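Local coordinates for protein carbohydrate esterase (PDB 6TKX) that probably hydrolyses both feruloyl and acetyl ester groups on complex natural xylans, as a bifunctional carbohydrate esterase of the alpha/beta hydrolase fold, at residues 45-50 / 118-123; 103-108 / 167-172; 39-44 / 74-79. All coordinates share one frame; numbering follows the deposited sequence.

Contact 1 of 3, residues 45-50 / 118-123; sequences AYKAII and DPSFIG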
loop_
_atom_site.group_PDB
_atom_site.type_symbol
_atom_site.label_atom_id
_atom_site.label_comp_id
_atom_site.label_asym_id
_atom_site.label_seq_id
_atom_site.Cartn_x
_atom_site.Cartn_y
_atom_site.Cartn_z
ATOM N N ALA A 45 11.103 -7.583 20.228
ATOM C CA ALA A 45 10.650 -6.586 19.281
ATOM C C ALA A 45 10.507 -7.231 17.912
ATOM O O ALA A 45 11.240 -8.164 17.549
ATOM C CB ALA A 45 11.622 -5.413 19.202
ATOM N N TYR A 46 9.546 -6.721 17.159
ATOM C CA TYR A 46 9.369 -7.102 15.768
ATOM C C TYR A 46 9.422 -5.850 14.919
ATOM O O TYR A 46 8.769 -4.851 15.242
ATOM C CB TYR A 46 8.043 -7.819 15.541
ATOM C CG TYR A 46 7.797 -8.911 16.543
ATOM C CD1 TYR A 46 8.301 -10.188 16.343
ATOM C CD2 TYR A 46 7.083 -8.656 17.690
ATOM C CE1 TYR A 46 8.084 -11.179 17.258
ATOM C CE2 TYR A 46 6.851 -9.646 18.606
ATOM C CZ TYR A 46 7.351 -10.905 18.391
ATOM O OH TYR A 46 7.107 -11.889 19.325
ATOM N N LYS A 47 10.210 -5.907 13.858
ATOM C CA LYS A 47 10.080 -4.922 12.792
ATOM C C LYS A 47 8.726 -5.105 12.102
ATOM O O LYS A 47 8.141 -6.194 12.108
ATOM C CB LYS A 47 11.258 -5.056 11.829
ATOM C CG LYS A 47 12.566 -4.595 12.489
ATOM C CD LYS A 47 13.808 -5.215 11.884
ATOM C CE LYS A 47 15.089 -4.505 12.394
ATOM N NZ LYS A 47 16.345 -5.102 11.829
ATOM N N ALA A 48 8.219 -4.015 11.538
ATOM C CA ALA A 48 6.817 -3.895 11.161
ATOM C C ALA A 48 6.633 -3.778 9.648
ATOM O O ALA A 48 7.439 -3.146 8.958
ATOM C CB ALA A 48 6.199 -2.678 11.858
ATOM N N ILE A 49 5.561 -4.397 9.150
ATOM C CA ILE A 49 5.130 -4.313 7.756
ATOM C C ILE A 49 3.665 -3.901 7.774
ATOM O O ILE A 49 2.830 -4.616 8.345
ATOM C CB ILE A 49 5.281 -5.653 7.002
ATOM C CG1 ILE A 49 6.720 -6.183 7.018
ATOM C CG2 ILE A 49 4.763 -5.536 5.544
ATOM C CD1 ILE A 49 7.685 -5.453 6.103
ATOM N N ILE A 50 3.351 -2.756 7.162
ATOM C CA ILE A 50 1.970 -2.316 6.984
ATOM C C ILE A 50 1.420 -2.874 5.676
ATOM O O ILE A 50 2.118 -2.901 4.646
ATOM C CB ILE A 50 1.877 -0.785 7.004
ATOM C CG1 ILE A 50 2.200 -0.279 8.404
ATOM C CG2 ILE A 50 0.518 -0.352 6.534
ATOM C CD1 ILE A 50 2.166 1.232 8.538
ATOM N N ASP A 118 9.513 -2.876 16.832
ATOM C CA ASP A 118 10.682 -2.054 16.575
ATOM C C ASP A 118 10.441 -1.105 15.395
ATOM O O ASP A 118 10.348 -1.563 14.245
ATOM C CB ASP A 118 11.885 -2.949 16.288
ATOM C CG ASP A 118 13.097 -2.157 15.971
ATOM O OD1 ASP A 118 14.122 -2.754 15.598
ATOM O OD2 ASP A 118 13.007 -0.919 16.101
ATOM N N PRO A 119 10.373 0.213 15.619
ATOM C CA PRO A 119 10.116 1.152 14.516
ATOM C C PRO A 119 11.351 1.488 13.686
ATOM O O PRO A 119 11.249 2.241 12.714
ATOM C CB PRO A 119 9.574 2.389 15.253
ATOM C CG PRO A 119 10.073 2.238 16.696
ATOM C CD PRO A 119 10.785 0.938 16.832
ATOM N N SER A 120 12.500 0.939 14.050
ATOM C CA SER A 120 13.691 0.881 13.217
ATOM C C SER A 120 13.375 0.556 11.760
ATOM O O SER A 120 14.138 0.929 10.862
ATOM C CB SER A 120 14.636 -0.173 13.818
ATOM O OG SER A 120 15.677 -0.564 12.950
ATOM N N PHE A 121 12.278 -0.154 11.509
ATOM C CA PHE A 121 11.922 -0.535 10.147
ATOM C C PHE A 121 10.411 -0.661 10.025
ATOM O O PHE A 121 9.791 -1.463 10.732
ATOM C CB PHE A 121 12.592 -1.846 9.762
ATOM C CG PHE A 121 12.284 -2.297 8.370
ATOM C CD1 PHE A 121 11.160 -3.065 8.102
ATOM C CD2 PHE A 121 13.108 -1.959 7.324
ATOM C CE1 PHE A 121 10.876 -3.494 6.823
ATOM C CE2 PHE A 121 12.832 -2.385 6.044
ATOM C CZ PHE A 121 11.716 -3.163 5.796
ATOM N N ILE A 122 9.825 0.113 9.118
ATOM C CA ILE A 122 8.391 0.064 8.835
ATOM C C ILE A 122 8.246 -0.039 7.320
ATOM O O ILE A 122 8.221 0.975 6.620
ATOM C CB ILE A 122 7.646 1.286 9.387
ATOM C CG1 ILE A 122 7.922 1.409 10.895
ATOM C CG2 ILE A 122 6.132 1.226 9.058
ATOM C CD1 ILE A 122 7.024 2.424 11.574
ATOM N N GLY A 123 8.195 -1.284 6.794
ATOM C CA GLY A 123 7.863 -1.522 5.397
ATOM C C GLY A 123 6.352 -1.424 5.085
ATOM O O GLY A 123 5.486 -1.387 5.973
#
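Ala48 and Ile122 pair side by side in parallel strands of the central sheet of the alpha/beta hydrolase fold, strand 46-50 running at 22° to strand 121-123. The tight part lies at the C-terminal end, where a parallel ladder builds up: Ala48 N gives a nearly straight bond to Phe121 O (3.1 Å), Gly123 N gives to Ala48 O, and Ile50 N closes on Gly123 O at 2.8 Å. Gly123 leaves room above its backbone for Ile49 CD1, which lies 4.0 Å from Gly123 CA and also reaches the edge of the Phe121 ring, in its plane. On the face of Ala48, Ile50 CD1 meets Ile122 CG2, with helix 96-110 packed over them. Toward the N-terminal end the chain turns a corner at Ser120 and the contact opens to solvent. Here the extended Lys47 chain runs alongside Asp118, its CG passing over Phe121 CB, but NZ stops 5.0 Å short of Asp118 OD1 and bonds instead to Ser290 O. The Asp118 carboxylate turns back on its own chain in an Asx turn, where Ser120 N meets OD2 from above the carboxylate plane at 2.8 Å.

Contact 2 of 3, residues 103-108 / 167-172; sequences AAIRYV and SHVDAV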
loop_
_atom_site.group_PDB
_atom_site.type_symbol
_atom_site.label_atom_id
_atom_site.label_comp_id
_atom_site.label_asym_id
_atom_site.label_seq_id
_atom_site.Cartn_x
_atom_site.Cartn_y
_atom_site.Cartn_z
ATOM N N ALA A 103 -1.421 8.880 8.261
ATOM C CA ALA A 103 -1.874 8.849 9.650
ATOM C C ALA A 103 -1.659 7.480 10.286
ATOM O O ALA A 103 -1.209 7.373 11.435
ATOM C CB ALA A 103 -3.347 9.244 9.708
ATOM N N ALA A 104 -1.965 6.414 9.545
ATOM C CA ALA A 104 -1.789 5.080 10.091
ATOM C C ALA A 104 -0.328 4.849 10.404
ATOM O O ALA A 104 0.022 4.205 11.404
ATOM C CB ALA A 104 -2.327 4.038 9.108
ATOM N N ILE A 105 0.546 5.409 9.576
ATOM C CA ILE A 105 1.978 5.202 9.756
ATOM C C ILE A 105 2.467 5.948 10.997
ATOM O O ILE A 105 3.251 5.421 11.798
ATOM C CB ILE A 105 2.736 5.640 8.487
ATOM C CG1 ILE A 105 2.237 4.827 7.282
ATOM C CG2 ILE A 105 4.232 5.446 8.617
ATOM C CD1 ILE A 105 3.276 4.596 6.173
ATOM N N ARG A 106 2.041 7.191 11.157
ATOM C CA ARG A 106 2.438 7.921 12.354
ATOM C C ARG A 106 1.962 7.171 13.583
ATOM O O ARG A 106 2.678 7.087 14.584
ATOM C CB ARG A 106 1.868 9.328 12.331
ATOM C CG ARG A 106 2.112 10.027 11.018
ATOM C CD ARG A 106 1.891 11.477 11.107
ATOM N NE ARG A 106 0.486 11.868 11.199
ATOM C CZ ARG A 106 -0.297 12.096 10.153
ATOM N NH1 ARG A 106 0.188 11.942 8.937
ATOM N NH2 ARG A 106 -1.558 12.467 10.322
ATOM N N TYR A 107 0.765 6.578 13.502
ATOM C CA TYR A 107 0.265 5.796 14.620
ATOM C C TYR A 107 1.208 4.646 14.938
ATOM O O TYR A 107 1.664 4.489 16.080
ATOM C CB TYR A 107 -1.137 5.264 14.326
ATOM C CG TYR A 107 -1.744 4.603 15.550
ATOM C CD1 TYR A 107 -1.412 3.288 15.896
ATOM C CD2 TYR A 107 -2.603 5.305 16.377
ATOM C CE1 TYR A 107 -1.940 2.682 17.035
ATOM C CE2 TYR A 107 -3.119 4.723 17.525
ATOM C CZ TYR A 107 -2.791 3.397 17.855
ATOM O OH TYR A 107 -3.327 2.797 19.006
ATOM N N VAL A 108 1.508 3.820 13.944
ATOM C CA VAL A 108 2.340 2.651 14.227
ATOM C C VAL A 108 3.691 3.096 14.797
ATOM O O VAL A 108 4.129 2.610 15.847
ATOM C CB VAL A 108 2.485 1.767 12.975
ATOM C CG1 VAL A 108 3.473 0.627 13.217
ATOM C CG2 VAL A 108 1.101 1.177 12.549
ATOM N N SER A 167 6.051 10.142 9.132
ATOM C CA SER A 167 5.073 9.347 8.401
ATOM C C SER A 167 5.717 8.573 7.256
ATOM O O SER A 167 5.043 8.234 6.276
ATOM C CB SER A 167 3.939 10.228 7.886
ATOM O OG SER A 167 4.407 11.162 6.930
ATOM N N HIS A 168 6.987 8.216 7.405
ATOM C CA HIS A 168 7.751 7.596 6.336
ATOM C C HIS A 168 7.810 6.083 6.425
ATOM O O HIS A 168 7.623 5.475 7.486
ATOM C CB HIS A 168 9.192 8.137 6.303
ATOM C CG HIS A 168 10.038 7.759 7.481
ATOM N ND1 HIS A 168 10.099 8.526 8.633
ATOM C CD2 HIS A 168 10.914 6.739 7.662
ATOM C CE1 HIS A 168 10.944 7.966 9.485
ATOM N NE2 HIS A 168 11.459 6.885 8.918
ATOM N N VAL A 169 8.134 5.482 5.283
ATOM C CA VAL A 169 8.237 4.036 5.150
ATOM C C VAL A 169 9.620 3.723 4.619
ATOM O O VAL A 169 10.228 4.522 3.908
ATOM C CB VAL A 169 7.156 3.444 4.216
ATOM C CG1 VAL A 169 5.800 3.853 4.703
ATOM C CG2 VAL A 169 7.361 3.945 2.739
ATOM N N ASP A 170 10.083 2.514 4.895
ATOM C CA ASP A 170 11.464 2.177 4.604
ATOM C C ASP A 170 11.637 1.236 3.432
ATOM O O ASP A 170 12.771 1.001 3.022
ATOM C CB ASP A 170 12.155 1.558 5.840
ATOM C CG ASP A 170 12.160 2.510 7.052
ATOM O OD1 ASP A 170 11.872 1.994 8.155
ATOM O OD2 ASP A 170 12.426 3.750 6.896
ATOM N N ALA A 171 10.554 0.696 2.883
ATOM C CA ALA A 171 10.657 -0.262 1.791
ATOM C C ALA A 171 9.242 -0.560 1.337
ATOM O O ALA A 171 8.305 -0.439 2.136
ATOM C CB ALA A 171 11.372 -1.550 2.205
ATOM N N VAL A 172 9.090 -0.931 0.052
ATOM C CA VAL A 172 7.783 -1.068 -0.588
ATOM C C VAL A 172 7.718 -2.357 -1.391
ATOM O O VAL A 172 8.623 -2.664 -2.179
ATOM C CB VAL A 172 7.474 0.151 -1.488
ATOM C CG1 VAL A 172 6.121 0.003 -2.248
ATOM C CG2 VAL A 172 7.460 1.374 -0.656
#
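Ile105 and Arg106, on one side of helix 96-110, face the irregular chain of 167-169, the backbones coming nearest where Arg106 CA lies 5.0 Å from Ser167 CA. Ile105 carries most of the contact. Its CG2, set anti to the backbone N by a chi1 of -59°, lies against the Ser167-His168 backbone, 3.6 Å from His168 O and 3.7 Å from Ser167 C. The other branch runs out toward Val169, and the two side chains cross at about a right angle; the modelled separation of their ends is too short to be trusted. Arg106 adds the aliphatic part of its chain: CG packs on Ser167 CB at 3.6 Å, and CD follows at 4.0 Å from the same CB. A bend at chi3 (-73°) then folds the guanidinium back over its own helix, one face on Ala103 CA, while NH2 and NH1 bond to the carbonyls of Leu159 and Glu156. Were Ile105 replaced by an alanine, the Ser167-His168 backbone is likely to lose the CG2 packing against it, and a gap to open over Ile50 and Ile124. Behind this layer, Ile105 also rests on Ile50 of strand 46-52 and, together with Val169, on Ile124 of strand 121-127; the helix packs on one face of the central sheet, while the loop runs in alongside strand 121-127 to enter the sheet as strand 172-175.

Contact 3 of 3, residues 39-44 / 74-79; sequences PKEQKT and LLKAGF
Pro39 lies against the C-terminal end of helix 63-77, its ring packing on backbone carbonyls and, more loosely, on the Leu75 side chain. CB sits 3.3 Å from Leu75 O, and CG faces the carbonyl oxygens Leu75 O and Phe79 O, each at 3.4 Å. On the Leu75 side chain, CD2 turns back toward the proline and meets Pro39 CD at 4.0 Å; from there Leu75 continues onto Val81 of strand 80-84 and onto Pro10 and Thr14. The ring is backed by Tyr46, so it fills the space between the helix end and the strand that follows its own loop.

The helix end itself is a Schellman motif. Gly78 takes up a positive phi (120°), Phe79 N bonds back to Leu74 O, and Gly78 N makes weak bonds to Leu74 O and Leu75 O. Any side chain at this position would press on the preceding carbonyl and come close to Lys43 NZ. The turn drops the chain from the helix straight into strand 80-84, part of the helix-to-strand return of a beta-alpha-beta crossover in the alpha/beta hydrolase sheet.

At the exposed rim the interaction is ionic. Lys76 leaves the helix extended (chi1 -178°), then bends at chi2 and chi4, which brings NZ round toward the loop to form a salt bridge with Glu41 OE2 at 3.0 Å. The lysine meets that oxygen from above the carboxylate plane, 57° out of it. Glu41 is poorly ordered, consistent with a tie that shifts at the surface. Apart from this pair, Lys43, bent at chi3, merely approaches the glycine turn: its NZ lies 3.7 Å from Gly78 O, too long for a hydrogen bond.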
loop_
_atom_site.group_PDB
_atom_site.type_symbol
_atom_site.label_atom_id
_atom_site.label_comp_id
_atom_site.label_asym_id
_atom_site.label_seq_id
_atom_site.Cartn_x
_atom_site.Cartn_y
_atom_site.Cartn_z
ATOM N N PRO A 39 4.231 -12.133 15.384
ATOM C CA PRO A 39 4.453 -13.533 15.014
ATOM C C PRO A 39 4.269 -14.509 16.172
ATOM O O PRO A 39 4.300 -14.149 17.355
ATOM C CB PRO A 39 5.908 -13.537 14.515
ATOM C CG PRO A 39 6.143 -12.171 14.024
ATOM C CD PRO A 39 5.268 -11.242 14.832
ATOM N N LYS A 40 4.087 -15.781 15.794
ATOM C CA LYS A 40 4.110 -16.883 16.756
ATOM C C LYS A 40 5.467 -16.966 17.439
ATOM O O LYS A 40 5.567 -16.850 18.663
ATOM C CB LYS A 40 3.765 -18.208 16.055
ATOM C CG LYS A 40 3.634 -19.436 16.990
ATOM C CD LYS A 40 2.969 -20.641 16.306
ATOM C CE LYS A 40 3.290 -21.990 16.989
ATOM N NZ LYS A 40 2.477 -22.244 18.197
ATOM N N GLU A 41 6.528 -17.149 16.658
ATOM C CA GLU A 41 7.871 -17.133 17.222
ATOM C C GLU A 41 8.048 -15.823 17.975
ATOM O O GLU A 41 8.260 -14.772 17.367
ATOM C CB GLU A 41 8.937 -17.313 16.145
ATOM C CG GLU A 41 9.001 -18.729 15.553
ATOM C CD GLU A 41 7.964 -18.972 14.467
ATOM O OE1 GLU A 41 7.290 -18.010 14.046
ATOM O OE2 GLU A 41 7.827 -20.133 14.030
ATOM N N GLN A 42 7.944 -15.878 19.302
ATOM C CA GLN A 42 7.901 -14.667 20.108
ATOM C C GLN A 42 9.299 -14.074 20.271
ATOM O O GLN A 42 10.290 -14.800 20.380
ATOM C CB GLN A 42 7.281 -14.950 21.485
ATOM C CG GLN A 42 5.837 -15.505 21.431
ATOM C CD GLN A 42 5.144 -15.575 22.808
ATOM O OE1 GLN A 42 5.480 -14.815 23.727
ATOM N NE2 GLN A 42 4.171 -16.491 22.947
ATOM N N LYS A 43 9.366 -12.739 20.250
ATOM C CA LYS A 43 10.611 -11.998 20.404
ATOM C C LYS A 43 10.308 -10.718 21.178
ATOM O O LYS A 43 9.152 -10.400 21.500
ATOM C CB LYS A 43 11.286 -11.642 19.064
ATOM C CG LYS A 43 11.471 -12.797 18.085
ATOM C CD LYS A 43 12.308 -12.414 16.837
ATOM C CE LYS A 43 11.501 -11.746 15.693
ATOM N NZ LYS A 43 12.302 -11.762 14.417
ATOM N N THR A 44 11.378 -9.991 21.490
ATOM C CA THR A 44 11.260 -8.788 22.303
ATOM C C THR A 44 10.696 -7.642 21.494
ATOM O O THR A 44 9.940 -6.807 22.016
ATOM C CB THR A 44 12.630 -8.390 22.849
ATOM O OG1 THR A 44 13.385 -9.571 23.144
ATOM C CG2 THR A 44 12.464 -7.548 24.100
ATOM N N LEU A 74 4.147 -12.988 6.162
ATOM C CA LEU A 74 4.863 -11.897 6.834
ATOM C C LEU A 74 5.097 -12.200 8.322
ATOM O O LEU A 74 6.184 -11.943 8.857
ATOM C CB LEU A 74 4.096 -10.577 6.665
ATOM C CG LEU A 74 4.027 -10.014 5.231
ATOM C CD1 LEU A 74 3.215 -8.735 5.084
ATOM C CD2 LEU A 74 5.440 -9.811 4.703
ATOM N N LEU A 75 4.069 -12.715 9.012
ATOM C CA LEU A 75 4.229 -13.223 10.372
ATOM C C LEU A 75 5.280 -14.319 10.446
ATOM O O LEU A 75 6.149 -14.285 11.317
ATOM C CB LEU A 75 2.881 -13.724 10.891
ATOM C CG LEU A 75 1.884 -12.562 10.996
ATOM C CD1 LEU A 75 0.467 -13.056 11.135
ATOM C CD2 LEU A 75 2.243 -11.633 12.178
ATOM N N LYS A 76 5.227 -15.306 9.545
ATOM C CA LYS A 76 6.180 -16.410 9.639
ATOM C C LYS A 76 7.595 -15.949 9.336
ATOM O O LYS A 76 8.555 -16.509 9.874
ATOM C CB LYS A 76 5.781 -17.547 8.708
ATOM C CG LYS A 76 6.692 -18.774 8.782
ATOM C CD LYS A 76 6.318 -19.722 9.916
ATOM C CE LYS A 76 7.451 -20.708 10.263
ATOM N NZ LYS A 76 8.533 -20.101 11.105
ATOM N N ALA A 77 7.741 -14.941 8.478
ATOM C CA ALA A 77 9.039 -14.344 8.207
ATOM C C ALA A 77 9.609 -13.576 9.402
ATOM O O ALA A 77 10.810 -13.314 9.427
ATOM C CB ALA A 77 8.907 -13.411 6.991
ATOM N N GLY A 78 8.777 -13.152 10.350
ATOM C CA GLY A 78 9.252 -12.573 11.598
ATOM C C GLY A 78 8.791 -11.163 11.849
ATOM O O GLY A 78 9.221 -10.555 12.846
ATOM N N PHE A 79 7.966 -10.600 10.965
ATOM C CA PHE A 79 7.525 -9.223 11.069
ATOM C C PHE A 79 6.167 -9.138 11.754
ATOM O O PHE A 79 5.281 -9.967 11.523
ATOM C CB PHE A 79 7.410 -8.545 9.675
ATOM C CG PHE A 79 8.693 -8.531 8.898
ATOM C CD1 PHE A 79 9.052 -9.615 8.107
ATOM C CD2 PHE A 79 9.545 -7.436 8.965
ATOM C CE1 PHE A 79 10.251 -9.628 7.408
ATOM C CE2 PHE A 79 10.750 -7.433 8.252
ATOM C CZ PHE A 79 11.100 -8.541 7.478
#

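Overall arrangement
From the N terminus, contact 3 opens first, with the loop leaving strand 33-39. Contact 1 opens directly after it, on strand 46-52. The chain then makes helix 63-77, whose end closes contact 3 before strand 80-84 begins. Helix 96-110 opens contact 2, residues 118-123 close contact 1, and 167-172 close contact 2 last. Contact 1 therefore crosses both others, whereas contacts 3 and 2 follow in series, their centres about 19 Å apart. Contact 1 touches each neighbour: Asp170 OD1 accepts a hydrogen bond from Ile122 N, while Leu74 and Phe79 pack on Ile49. Strand 46-52 thus joins contact 3 to helix 96-110, and strand 121-127 ties in the 167-172 loop.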